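Local coordinates for uncharacterized protein Atu1656 (Agrobacterium tumefaciens, PDB 2OJH) that is of unknown function but belongs to the TolB family and folds as a six-bladed beta-propeller, at residues A[19-24]-A[244-249]; A[25-30]-A[262-267]; A[199-204]-A[210-215]; A[222-225]-A[230-233]. One frame throughout, in Å; residues are numbered along the deposited sequence. Where two conformers were deposited one is given.

Contact 1. Residues A[19-24]-A[244-249]; sequences SMRSSI and PRDLDV
Arg-21 holds CG trans to its own backbone N (chi1 178°) and then bends at chi2 (71°), which swings the guanidinium across to Asp-246, whose carboxylate comes to meet it from the opposite direction. The two residues belong to neighbouring blades of the beta-propeller: Arg-21 sits just before strand 22-28, which pairs with strand 285-291 from the far end of the chain, and Asp-246 leads into strand 247-255. The backbones stay well apart, the CA atoms of Arg-21 and Asp-246 being 10.5 Å from each other, so the contact is essentially one salt bridge at the surface. Arg-21 grips end-on with both terminal nitrogens. Its NH2 lies 2.8 Å from OD2 of Asp-246 and uses the syn lone pair of that oxygen. Arg-21 NH1, 3.0 Å from Asp-246 OD1, meets its oxygen from above the carboxylate plane instead. This follows from the twist between the two flat groups, whose planes are 54° apart. Both residues sit at bulged strand beginnings: Arg-21 and Ser-22 together face Thr-40 in a classic beta bulge, while Asp-246 and Leu-247 face Gly-269 in a G1 bulge. Tyr-291 touches both Arg-21 and Asp-246. A second partner helps to fix the guanidinium, for Arg-21 NH1 also donates a hydrogen bond to the backbone O of Phe-292.

Contact 2. Residues A[25-30]-A[262-267]; sequences EIFNIR and ETLFDL
This is an apolar seam between two blades of the propeller: Phe-27, near the end of strand 22-28, and Ile-29, just past it, pack against Leu-264 and Phe-265 of strand 262-267, the outermost strand of the preceding blade. No hydrogen bond crosses between the segments. Phe-27 carries most of the contact. With CG trans to the backbone N (chi1 -176°), its ring reaches over to the other blade and is touched by both partners. Phe-265 puts CE1 over one face of the Phe-27 ring, displaced toward the rim, with Phe-27 CD1 and Phe-265 CE1 only 3.6 Å apart. The two side chains overlap while running in opposing directions. Their ring centroids are 5.1 Å apart and the planes are inclined at 54°. Leu-264 adds its CD1 methyl, 3.9 Å from CE2 of Phe-27. The same methyl lies 4.1 Å from CG2 of Ile-29, which itself sits at the edge of the Phe-27 ring, so Leu-264 bridges the two residues. Leu-264 and Phe-265 can both turn to this side because they form a classic beta bulge opposite Val-251. Tyr-288 and Phe-286 of strand 285-291 extend the apolar layer, Tyr-288 meeting the Phe-265 ring and Phe-286 touching Leu-264 and Ile-29. At Asn-28, the last residue of the strand, an Asx turn begins: Asn-28 OD1 accepts from Arg-30 N at 2.7 Å.

Contact 3. Residues A[199-204]-A[210-215]; sequences IWRVRV and ERITDS
Arg-201 and Glu-210 form an antiparallel hydrogen-bonded pair in the hairpin of strands 198-203 and 209-211, and they are joined by backbone and side chain alike. Arg-201 N donates to Glu-210 O, and Glu-210 N returns a bond to Arg-201 O. On the same face, the side chains run side by side: Arg-201 NE and NH1 both approach OE2 of Glu-210, each at 2.8 Å, so one carboxylate oxygen takes the whole side-on grip. Arg-201 NH2 goes instead to Tyr-188 OH.

Farther along, the pairing opens out. Ile-199 O accepts from two successive amides, Ile-212 N at 2.7 Å and Thr-213 N at 3.0 Å, both from the same face of its carbonyl plane. The NH of Ile-199 is taken by a side chain, its N lying 2.7 Å from Thr-213 OG1 in a nearly straight bond (169°); that hydroxyl is also bonded to Asp-219 OD2. On the other face of the sheet, the Trp-200 ring lies over Arg-211, whose CB stands 3.7 Å from the centroid of its six-membered ring, a CH-pi contact almost on the normal. The guanidinium of Arg-211 stretches past the ring, where NE donates to Thr-213 O and NH2 to Gln-198 OE1.

The hairpin is the outer half of its propeller blade, with 209-211 as the edge strand. Strand 186-191 pairs with 198-203, Phe-189 bonding Trp-200 through the backbone, while Trp-186 makes a cation-pi contact with Arg-201 and touches Glu-210. Met-254 of strand 247-255 in the next blade packs on Ile-199, Ile-212 and Thr-213.

Contact 4. Residues A[222-225]-A[230-233]; sequences PHPS and KVVF
His-223 and Val-232 are an antiparallel hydrogen-bonded pair: His-223 N donates to Val-232 O at 3.0 Å, and Val-232 N to His-223 O at 3.1 Å. The second donor comes from well above the carbonyl plane, and the same His-223 O also accepts from Trp-279 NE1. Toward the turn, Ser-225 N meets Lys-230 O at 2.8 Å in an almost straight bond (176°). With prolines at 222 and 224, the amides available along this short run are those of His-223 and Ser-225, and both are used here.

Weaker CA-H...O contacts fill the intervals. Pro-222 CA lies 3.5 Å from Val-232 O, Pro-224 CA is the same distance from Lys-230 O, and Val-231 CA approaches His-223 O in return.

Apolar packing divides between two faces. On one, Val-231 spreads its methyls between the prolines, CG1 being 4.1 Å from CB of Pro-222 and CG2 4.3 Å from CB of Pro-224; Tyr-188 of the neighbouring blade closes over all three residues. On the other, Val-232 CG1 lies 4.1 Å from CB of His-223.

The polar ends point to other partners. His-223 ND1 bonds to Asp-179 OD2 and NE2 to Met-274 O, which fixes the imidazole on both nitrogens, and Lys-230 NZ makes a salt bridge to Asp-255. The arrangement is a beta hairpin of the first two strands of a propeller blade, buried where the blades converge toward the centre of the molecule.

How the contacts relate
Contact 4 is the most deeply placed, about 10 Å between its centre and that of the chain, and nearly all of its residues are buried; the others lie 16 to 17 Å out, contact 1 at the surface, contacts 2 and 3 partly buried. Contacts 1 and 2 both tie strand 22-28 to the sheet that holds strands 247-255 and 262-267, one by charge and the other by apolar rings. Contacts 3 and 4 instead hold hairpins within blades through backbone bonds, to which contact 3 adds a salt bridge and a CH-pi contact, contact 4 apolar packing. They touch where Ile-199 meets Pro-222, while Ile-29 packs on Lys-230 to connect contacts 2 and 4.

Contact 1. Residues A[19-24]-A[244-249]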
loop_
_atom_site.group_PDB
_atom_site.type_symbol
_atom_site.label_atom_id
_atom_site.label_comp_id
_atom_site.label_asym_id
_atom_site.label_seq_id
_atom_site.Cartn_x
_atom_site.Cartn_y
_atom_site.Cartn_z
ATOM N N SER A 19 13.102 -17.796 15.988
ATOM C CA SER A 19 12.099 -16.998 16.711
ATOM C C SER A 19 11.216 -16.236 15.716
ATOM O O SER A 19 11.577 -16.078 14.552
ATOM C CB SER A 19 12.752 -16.067 17.736
ATOM O OG SER A 19 13.559 -15.116 17.076
HETATM N N MSE A 20 10.044 -15.788 16.158
HETATM C CA MSE A 20 9.133 -15.122 15.227
HETATM C C MSE A 20 9.710 -13.797 14.746
HETATM O O MSE A 20 10.335 -13.064 15.512
HETATM C CB MSE A 20 7.737 -14.936 15.822
HETATM C CG MSE A 20 7.064 -16.236 16.217
HETATM SE SE MSE A 20 6.920 -17.554 14.774
HETATM C CE MSE A 20 8.484 -18.687 15.108
ATOM N N ARG A 21 9.511 -13.524 13.466
ATOM C CA ARG A 21 9.931 -12.258 12.870
ATOM C C ARG A 21 8.766 -11.397 12.418
ATOM O O ARG A 21 8.814 -10.180 12.566
ATOM C CB ARG A 21 10.857 -12.508 11.666
ATOM C CG ARG A 21 11.304 -11.243 10.950
ATOM C CD ARG A 21 12.296 -10.435 11.771
ATOM N NE ARG A 21 12.981 -9.464 10.917
ATOM C CZ ARG A 21 12.940 -8.145 11.079
ATOM N NH1 ARG A 21 12.260 -7.617 12.094
ATOM N NH2 ARG A 21 13.596 -7.356 10.220
ATOM N N SER A 22 7.750 -12.025 11.821
ATOM C CA SER A 22 6.580 -11.318 11.339
ATOM C C SER A 22 5.336 -11.912 11.980
ATOM O O SER A 22 5.253 -13.128 12.156
ATOM C CB SER A 22 6.419 -11.436 9.810
ATOM O OG SER A 22 7.638 -11.219 9.120
ATOM N N SER A 23 4.392 -11.023 12.306
ATOM C CA SER A 23 3.061 -11.362 12.804
ATOM C C SER A 23 2.053 -10.665 11.902
ATOM O O SER A 23 1.924 -9.440 11.918
ATOM C CB SER A 23 2.892 -10.895 14.254
ATOM O OG SER A 23 1.655 -11.334 14.801
ATOM N N ILE A 24 1.384 -11.458 11.072
ATOM C CA ILE A 24 0.346 -10.957 10.184
ATOM C C ILE A 24 -0.942 -10.846 11.032
ATOM O O ILE A 24 -1.410 -11.834 11.620
ATOM C CB ILE A 24 0.151 -11.877 8.925
ATOM C CG1 ILE A 24 1.429 -11.940 8.051
ATOM C CG2 ILE A 24 -0.940 -11.303 8.034
ATOM C CD1 ILE A 24 2.585 -12.674 8.611
ATOM N N PRO A 244 12.079 3.536 6.902
ATOM C CA PRO A 244 12.864 2.361 7.257
ATOM C C PRO A 244 12.055 1.206 7.901
ATOM O O PRO A 244 10.877 1.375 8.283
ATOM C CB PRO A 244 13.834 2.917 8.311
ATOM C CG PRO A 244 13.806 4.389 8.120
ATOM C CD PRO A 244 12.399 4.665 7.785
ATOM N N ARG A 245 12.725 0.061 8.030
ATOM C CA ARG A 245 12.238 -1.076 8.794
ATOM C C ARG A 245 12.434 -0.855 10.271
ATOM O O ARG A 245 13.216 0.008 10.676
ATOM C CB ARG A 245 13.071 -2.302 8.458
ATOM C CG ARG A 245 12.943 -2.765 7.052
ATOM C CD ARG A 245 13.331 -4.217 6.978
ATOM N NE ARG A 245 13.033 -4.714 5.655
ATOM C CZ ARG A 245 11.801 -4.897 5.189
ATOM N NH1 ARG A 245 10.732 -4.659 5.952
ATOM N NH2 ARG A 245 11.641 -5.329 3.948
ATOM N N ASP A 246 11.754 -1.685 11.058
ATOM C CA ASP A 246 12.143 -1.986 12.443
ATOM C C ASP A 246 12.345 -0.792 13.348
ATOM O O ASP A 246 13.386 -0.675 14.026
ATOM C CB ASP A 246 13.371 -2.921 12.483
ATOM C CG ASP A 246 13.135 -4.248 11.757
ATOM O OD1 ASP A 246 11.982 -4.692 11.621
ATOM O OD2 ASP A 246 14.116 -4.872 11.322
ATOM N N LEU A 247 11.342 0.085 13.374
ATOM C CA LEU A 247 11.345 1.210 14.327
ATOM C C LEU A 247 10.041 1.210 15.105
ATOM O O LEU A 247 9.056 0.610 14.670
ATOM C CB LEU A 247 11.458 2.531 13.554
ATOM C CG LEU A 247 12.739 2.756 12.747
ATOM C CD1 LEU A 247 12.548 3.921 11.801
ATOM C CD2 LEU A 247 13.882 3.026 13.708
ATOM N N ASP A 248 10.052 1.899 16.232
ATOM C CA ASP A 248 8.859 2.127 17.043
ATOM C C ASP A 248 8.002 3.168 16.337
ATOM O O ASP A 248 8.377 4.345 16.276
ATOM C CB ASP A 248 9.285 2.589 18.442
ATOM C CG ASP A 248 9.873 1.460 19.254
ATOM O OD1 ASP A 248 9.304 0.353 19.198
ATOM O OD2 ASP A 248 10.897 1.669 19.936
ATOM N N VAL A 249 6.901 2.708 15.728
ATOM C CA VAL A 249 5.963 3.597 15.015
ATOM C C VAL A 249 4.548 3.602 15.660
ATOM O O VAL A 249 4.331 2.949 16.684
ATOM C CB VAL A 249 5.883 3.310 13.489
ATOM C CG1 VAL A 249 7.273 3.416 12.843
ATOM C CG2 VAL A 249 5.228 1.941 13.179
#

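Contact 2. Residues A[25-30]-A[262-267]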
loop_
_atom_site.group_PDB
_atom_site.type_symbol
_atom_site.label_atom_id
_atom_site.label_comp_id
_atom_site.label_asym_id
_atom_site.label_seq_id
_atom_site.Cartn_x
_atom_site.Cartn_y
_atom_site.Cartn_z
ATOM N N GLU A 25 -1.469 -9.631 11.121
ATOM C CA GLU A 25 -2.544 -9.314 12.061
ATOM C C GLU A 25 -3.677 -8.520 11.418
ATOM O O GLU A 25 -3.490 -7.903 10.382
ATOM C CB GLU A 25 -1.948 -8.550 13.238
ATOM C CG GLU A 25 -0.952 -9.396 14.053
ATOM C CD GLU A 25 -0.321 -8.666 15.232
ATOM O OE1 GLU A 25 -0.725 -7.532 15.541
ATOM O OE2 GLU A 25 0.597 -9.251 15.863
ATOM N N ILE A 26 -4.851 -8.515 12.052
ATOM C CA ILE A 26 -5.989 -7.737 11.573
ATOM C C ILE A 26 -6.523 -6.933 12.733
ATOM O O ILE A 26 -6.545 -7.429 13.858
ATOM C CB ILE A 26 -7.076 -8.697 11.081
ATOM C CG1 ILE A 26 -6.655 -9.301 9.733
ATOM C CG2 ILE A 26 -8.435 -7.997 11.036
ATOM C CD1 ILE A 26 -7.482 -10.580 9.396
ATOM N N PHE A 27 -6.886 -5.676 12.486
ATOM C CA PHE A 27 -7.461 -4.833 13.524
ATOM C C PHE A 27 -8.821 -4.390 13.005
ATOM O O PHE A 27 -8.959 -3.953 11.840
ATOM C CB PHE A 27 -6.586 -3.620 13.761
ATOM C CG PHE A 27 -7.041 -2.735 14.894
ATOM C CD1 PHE A 27 -6.733 -3.055 16.198
ATOM C CD2 PHE A 27 -7.745 -1.551 14.636
ATOM C CE1 PHE A 27 -7.154 -2.230 17.275
ATOM C CE2 PHE A 27 -8.155 -0.728 15.660
ATOM C CZ PHE A 27 -7.853 -1.058 16.999
ATOM N N ASN A 28 -9.818 -4.515 13.874
ATOM C CA ASN A 28 -11.168 -4.105 13.550
ATOM C C ASN A 28 -11.358 -2.722 14.152
ATOM O O ASN A 28 -11.285 -2.554 15.363
ATOM C CB ASN A 28 -12.185 -5.124 14.086
ATOM C CG ASN A 28 -13.633 -4.746 13.754
ATOM O OD1 ASN A 28 -14.058 -3.622 14.003
ATOM N ND2 ASN A 28 -14.398 -5.699 13.200
ATOM N N ILE A 29 -11.581 -1.717 13.305
ATOM C CA ILE A 29 -11.727 -0.359 13.803
ATOM C C ILE A 29 -13.081 -0.057 14.455
ATOM O O ILE A 29 -13.218 0.951 15.146
ATOM C CB ILE A 29 -11.423 0.712 12.712
ATOM C CG1 ILE A 29 -12.472 0.682 11.582
ATOM C CG2 ILE A 29 -9.977 0.572 12.172
ATOM C CD1 ILE A 29 -12.593 2.078 10.815
ATOM N N ARG A 30 -14.069 -0.923 14.250
ATOM C CA ARG A 30 -15.377 -0.734 14.872
ATOM C C ARG A 30 -15.403 -1.236 16.326
ATOM O O ARG A 30 -15.876 -0.551 17.221
ATOM C CB ARG A 30 -16.464 -1.436 14.037
ATOM C CG ARG A 30 -16.449 -1.052 12.550
ATOM C CD ARG A 30 -16.449 0.469 12.341
ATOM N NE ARG A 30 -16.408 0.803 10.919
ATOM C CZ ARG A 30 -16.226 2.023 10.431
ATOM N NH1 ARG A 30 -16.062 3.064 11.245
ATOM N NH2 ARG A 30 -16.213 2.209 9.119
ATOM N N GLU A 262 -6.235 9.776 15.562
ATOM C CA GLU A 262 -6.008 9.011 16.779
ATOM C C GLU A 262 -4.954 7.944 16.540
ATOM O O GLU A 262 -4.755 7.509 15.404
ATOM C CB GLU A 262 -7.313 8.383 17.282
ATOM C CG GLU A 262 -7.953 7.375 16.317
ATOM C CD GLU A 262 -9.341 6.952 16.775
ATOM O OE1 GLU A 262 -9.461 6.470 17.928
ATOM O OE2 GLU A 262 -10.312 7.122 16.004
ATOM N N THR A 263 -4.289 7.530 17.613
ATOM C CA THR A 263 -3.389 6.372 17.565
ATOM C C THR A 263 -4.188 5.126 17.880
ATOM O O THR A 263 -4.773 5.002 18.957
ATOM C CB THR A 263 -2.225 6.529 18.567
ATOM O OG1 THR A 263 -1.512 7.724 18.241
ATOM C CG2 THR A 263 -1.258 5.360 18.479
ATOM N N LEU A 264 -4.265 4.210 16.927
ATOM C CA LEU A 264 -4.925 2.949 17.177
ATOM C C LEU A 264 -4.033 2.087 18.075
ATOM O O LEU A 264 -4.495 1.568 19.092
ATOM C CB LEU A 264 -5.232 2.236 15.845
ATOM C CG LEU A 264 -6.233 3.003 14.997
ATOM C CD1 LEU A 264 -6.517 2.186 13.682
ATOM C CD2 LEU A 264 -7.540 3.307 15.734
ATOM N N PHE A 265 -2.754 1.924 17.719
ATOM C CA PHE A 265 -1.815 1.202 18.588
ATOM C C PHE A 265 -0.374 1.574 18.221
ATOM O O PHE A 265 -0.139 2.056 17.128
ATOM C CB PHE A 265 -2.035 -0.313 18.487
ATOM C CG PHE A 265 -2.226 -0.808 17.077
ATOM C CD1 PHE A 265 -3.501 -0.860 16.526
ATOM C CD2 PHE A 265 -1.139 -1.228 16.309
ATOM C CE1 PHE A 265 -3.694 -1.327 15.217
ATOM C CE2 PHE A 265 -1.319 -1.706 15.007
ATOM C CZ PHE A 265 -2.601 -1.736 14.465
ATOM N N ASP A 266 0.556 1.397 19.173
ATOM C CA ASP A 266 1.995 1.410 18.890
ATOM C C ASP A 266 2.380 0.104 18.213
ATOM O O ASP A 266 1.717 -0.922 18.391
ATOM C CB ASP A 266 2.801 1.516 20.156
ATOM C CG ASP A 266 2.586 2.838 20.884
ATOM O OD1 ASP A 266 2.128 3.809 20.254
ATOM O OD2 ASP A 266 2.882 2.892 22.094
ATOM N N LEU A 267 3.476 0.132 17.474
ATOM C CA LEU A 267 3.892 -1.034 16.713
ATOM C C LEU A 267 5.395 -0.979 16.415
ATOM O O LEU A 267 5.972 0.099 16.196
ATOM C CB LEU A 267 3.076 -1.131 15.428
ATOM C CG LEU A 267 3.473 -2.179 14.402
ATOM C CD1 LEU A 267 2.265 -2.894 13.840
ATOM C CD2 LEU A 267 4.247 -1.538 13.262
#

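Contact 3. Residues A[199-204]-A[210-215]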
loop_
_atom_site.group_PDB
_atom_site.type_symbol
_atom_site.label_atom_id
_atom_site.label_comp_id
_atom_site.label_asym_id
_atom_site.label_seq_id
_atom_site.Cartn_x
_atom_site.Cartn_y
_atom_site.Cartn_z
ATOM N N ILE A 199 0.379 13.792 4.995
ATOM C CA ILE A 199 -0.646 13.296 4.075
ATOM C C ILE A 199 -1.266 14.459 3.317
ATOM O O ILE A 199 -1.620 15.502 3.901
ATOM C CB ILE A 199 -1.753 12.418 4.756
ATOM C CG1 ILE A 199 -1.130 11.346 5.665
ATOM C CG2 ILE A 199 -2.655 11.824 3.687
ATOM C CD1 ILE A 199 -0.092 10.484 5.006
ATOM N N TRP A 200 -1.349 14.262 2.000
ATOM C CA TRP A 200 -1.989 15.200 1.088
ATOM C C TRP A 200 -3.000 14.409 0.256
ATOM O O TRP A 200 -2.997 13.167 0.256
ATOM C CB TRP A 200 -0.949 15.858 0.166
ATOM C CG TRP A 200 -0.063 16.904 0.860
ATOM C CD1 TRP A 200 0.942 16.671 1.765
ATOM C CD2 TRP A 200 -0.113 18.307 0.673
ATOM N NE1 TRP A 200 1.524 17.864 2.166
ATOM C CE2 TRP A 200 0.888 18.886 1.509
ATOM C CE3 TRP A 200 -0.911 19.148 -0.113
ATOM C CZ2 TRP A 200 1.099 20.249 1.575
ATOM C CZ3 TRP A 200 -0.701 20.515 -0.038
ATOM C CH2 TRP A 200 0.303 21.055 0.793
ATOM N N ARG A 201 -3.893 15.122 -0.416
ATOM C CA ARG A 201 -4.728 14.486 -1.417
ATOM C C ARG A 201 -4.836 15.329 -2.686
ATOM O O ARG A 201 -4.872 16.542 -2.618
ATOM C CB ARG A 201 -6.108 14.129 -0.843
ATOM C CG ARG A 201 -6.971 15.310 -0.433
ATOM C CD ARG A 201 -8.349 14.828 -0.005
ATOM N NE ARG A 201 -9.283 15.936 0.127
ATOM C CZ ARG A 201 -10.550 15.823 0.518
ATOM N NH1 ARG A 201 -11.304 16.915 0.594
ATOM N NH2 ARG A 201 -11.060 14.635 0.831
ATOM N N VAL A 202 -4.874 14.660 -3.841
ATOM C CA VAL A 202 -4.998 15.338 -5.127
ATOM C C VAL A 202 -6.242 14.806 -5.845
ATOM O O VAL A 202 -6.567 13.620 -5.715
ATOM C CB VAL A 202 -3.710 15.149 -6.014
ATOM C CG1 VAL A 202 -3.447 13.661 -6.359
ATOM C CG2 VAL A 202 -3.779 16.015 -7.276
ATOM N N ARG A 203 -6.943 15.662 -6.593
ATOM C CA ARG A 203 -8.093 15.183 -7.374
ATOM C C ARG A 203 -7.612 14.216 -8.451
ATOM O O ARG A 203 -6.509 14.388 -8.984
ATOM C CB ARG A 203 -8.828 16.347 -8.054
ATOM C CG ARG A 203 -9.504 17.350 -7.123
ATOM C CD ARG A 203 -10.668 16.764 -6.361
ATOM N NE ARG A 203 -11.446 15.797 -7.126
ATOM C CZ ARG A 203 -12.362 16.117 -8.028
ATOM N NH1 ARG A 203 -13.010 15.151 -8.666
ATOM N NH2 ARG A 203 -12.629 17.389 -8.295
ATOM N N VAL A 204 -8.426 13.229 -8.815
ATOM C CA VAL A 204 -7.973 12.271 -9.834
ATOM C C VAL A 204 -7.681 12.962 -11.158
ATOM O O VAL A 204 -6.855 12.481 -11.926
ATOM C CB VAL A 204 -8.904 11.015 -10.027
ATOM C CG1 VAL A 204 -9.069 10.266 -8.718
ATOM C CG2 VAL A 204 -10.226 11.395 -10.585
ATOM N N GLU A 210 -4.443 19.290 -1.746
ATOM C CA GLU A 210 -4.600 19.898 -0.406
ATOM C C GLU A 210 -4.002 19.058 0.723
ATOM O O GLU A 210 -3.899 17.839 0.613
ATOM C CB GLU A 210 -6.064 20.238 -0.115
ATOM C CG GLU A 210 -6.983 19.065 -0.249
ATOM C CD GLU A 210 -8.462 19.454 -0.195
ATOM O OE1 GLU A 210 -8.871 20.473 -0.801
ATOM O OE2 GLU A 210 -9.224 18.733 0.453
ATOM N N ARG A 211 -3.602 19.729 1.800
ATOM C CA ARG A 211 -2.909 19.075 2.892
ATOM C C ARG A 211 -3.930 18.428 3.818
ATOM O O ARG A 211 -4.947 19.050 4.160
ATOM C CB ARG A 211 -2.060 20.085 3.665
ATOM C CG ARG A 211 -1.069 19.469 4.616
ATOM C CD ARG A 211 -0.275 20.544 5.287
ATOM N NE ARG A 211 0.649 20.022 6.288
ATOM C CZ ARG A 211 1.532 20.769 6.945
ATOM N NH1 ARG A 211 1.642 22.076 6.690
ATOM N NH2 ARG A 211 2.322 20.210 7.856
ATOM N N ILE A 212 -3.639 17.200 4.247
ATOM C CA ILE A 212 -4.534 16.459 5.138
ATOM C C ILE A 212 -4.004 16.235 6.548
ATOM O O ILE A 212 -4.791 16.288 7.497
ATOM C CB ILE A 212 -4.947 15.112 4.526
ATOM C CG1 ILE A 212 -5.698 15.350 3.203
ATOM C CG2 ILE A 212 -5.716 14.265 5.560
ATOM C CD1 ILE A 212 -7.068 16.004 3.313
ATOM N N THR A 213 -2.706 15.966 6.706
ATOM C CA THR A 213 -2.119 15.997 8.063
ATOM C C THR A 213 -1.197 17.198 8.257
ATOM O O THR A 213 -0.561 17.679 7.316
ATOM C CB THR A 213 -1.373 14.698 8.444
ATOM O OG1 THR A 213 -0.268 14.477 7.549
ATOM C CG2 THR A 213 -2.298 13.512 8.393
ATOM N N ASP A 214 -1.144 17.683 9.501
ATOM C CA ASP A 214 -0.233 18.728 9.898
ATOM C C ASP A 214 0.213 18.244 11.269
ATOM O O ASP A 214 -0.448 18.527 12.258
ATOM C CB ASP A 214 -0.999 20.036 10.010
ATOM C CG ASP A 214 -0.096 21.238 10.170
ATOM O OD1 ASP A 214 1.067 21.087 10.612
ATOM O OD2 ASP A 214 -0.562 22.348 9.845
ATOM N N SER A 215 1.268 17.425 11.300
ATOM C CA SER A 215 1.657 16.708 12.518
ATOM C C SER A 215 3.117 16.930 12.831
ATOM O O SER A 215 3.859 17.462 11.999
ATOM C CB SER A 215 1.405 15.201 12.385
ATOM O OG SER A 215 2.018 14.663 11.209
#

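Contact 4. Residues A[222-225]-A[230-233]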
loop_
_atom_site.group_PDB
_atom_site.type_symbol
_atom_site.label_atom_id
_atom_site.label_comp_id
_atom_site.label_asym_id
_atom_site.label_seq_id
_atom_site.Cartn_x
_atom_site.Cartn_y
_atom_site.Cartn_z
ATOM N N PRO A 222 -0.887 6.225 3.422
ATOM C CA PRO A 222 -2.351 6.419 3.581
ATOM C C PRO A 222 -3.209 5.420 2.795
ATOM O O PRO A 222 -2.984 5.192 1.577
ATOM C CB PRO A 222 -2.559 7.879 3.115
ATOM C CG PRO A 222 -1.424 8.123 2.122
ATOM C CD PRO A 222 -0.251 7.376 2.736
ATOM N N HIS A 223 -4.144 4.764 3.507
ATOM C CA HIS A 223 -5.157 3.952 2.876
ATOM C C HIS A 223 -6.556 4.376 3.322
ATOM O O HIS A 223 -6.943 4.135 4.456
ATOM C CB HIS A 223 -4.880 2.459 3.139
ATOM C CG HIS A 223 -3.485 2.046 2.780
ATOM N ND1 HIS A 223 -3.019 2.072 1.485
ATOM C CD2 HIS A 223 -2.443 1.638 3.547
ATOM C CE1 HIS A 223 -1.766 1.656 1.461
ATOM N NE2 HIS A 223 -1.394 1.373 2.697
ATOM N N PRO A 224 -7.292 5.060 2.434
ATOM C CA PRO A 224 -8.713 5.295 2.643
ATOM C C PRO A 224 -9.533 3.986 2.724
ATOM O O PRO A 224 -9.370 3.078 1.890
ATOM C CB PRO A 224 -9.124 6.123 1.429
ATOM C CG PRO A 224 -7.876 6.717 0.896
ATOM C CD PRO A 224 -6.790 5.710 1.208
ATOM N N SER A 225 -10.385 3.907 3.737
ATOM C CA SER A 225 -11.271 2.753 3.925
ATOM C C SER A 225 -12.300 2.688 2.790
ATOM O O SER A 225 -12.817 3.732 2.368
ATOM C CB SER A 225 -11.993 2.889 5.270
ATOM O OG SER A 225 -13.050 1.955 5.407
ATOM N N LYS A 230 -12.837 6.830 6.867
ATOM C CA LYS A 230 -11.574 6.781 7.616
ATOM C C LYS A 230 -10.388 6.529 6.709
ATOM O O LYS A 230 -10.495 5.899 5.642
ATOM C CB LYS A 230 -11.612 5.660 8.684
ATOM C CG LYS A 230 -12.606 5.831 9.853
ATOM C CD LYS A 230 -12.224 7.000 10.740
ATOM C CE LYS A 230 -13.154 7.097 11.957
ATOM N NZ LYS A 230 -13.017 8.393 12.707
ATOM N N VAL A 231 -9.243 7.020 7.167
ATOM C CA VAL A 231 -7.948 6.738 6.557
ATOM C C VAL A 231 -7.025 6.192 7.653
ATOM O O VAL A 231 -6.868 6.834 8.716
ATOM C CB VAL A 231 -7.320 8.064 5.988
ATOM C CG1 VAL A 231 -5.874 7.846 5.514
ATOM C CG2 VAL A 231 -8.211 8.643 4.851
ATOM N N VAL A 232 -6.380 5.058 7.366
ATOM C CA VAL A 232 -5.352 4.488 8.260
ATOM C C VAL A 232 -3.967 4.822 7.665
ATOM O O VAL A 232 -3.811 4.927 6.441
ATOM C CB VAL A 232 -5.561 2.928 8.446
ATOM C CG1 VAL A 232 -5.281 2.186 7.165
ATOM C CG2 VAL A 232 -4.702 2.363 9.576
ATOM N N PHE A 233 -2.962 4.992 8.515
ATOM C CA PHE A 233 -1.640 5.371 8.042
ATOM C C PHE A 233 -0.661 5.137 9.186
ATOM O O PHE A 233 -1.083 4.797 10.292
ATOM C CB PHE A 233 -1.601 6.825 7.503
ATOM C CG PHE A 233 -1.861 7.896 8.551
ATOM C CD1 PHE A 233 -3.155 8.224 8.902
ATOM C CD2 PHE A 233 -0.814 8.619 9.111
ATOM C CE1 PHE A 233 -3.405 9.232 9.846
ATOM C CE2 PHE A 233 -1.059 9.614 10.086
ATOM C CZ PHE A 233 -2.343 9.904 10.439
#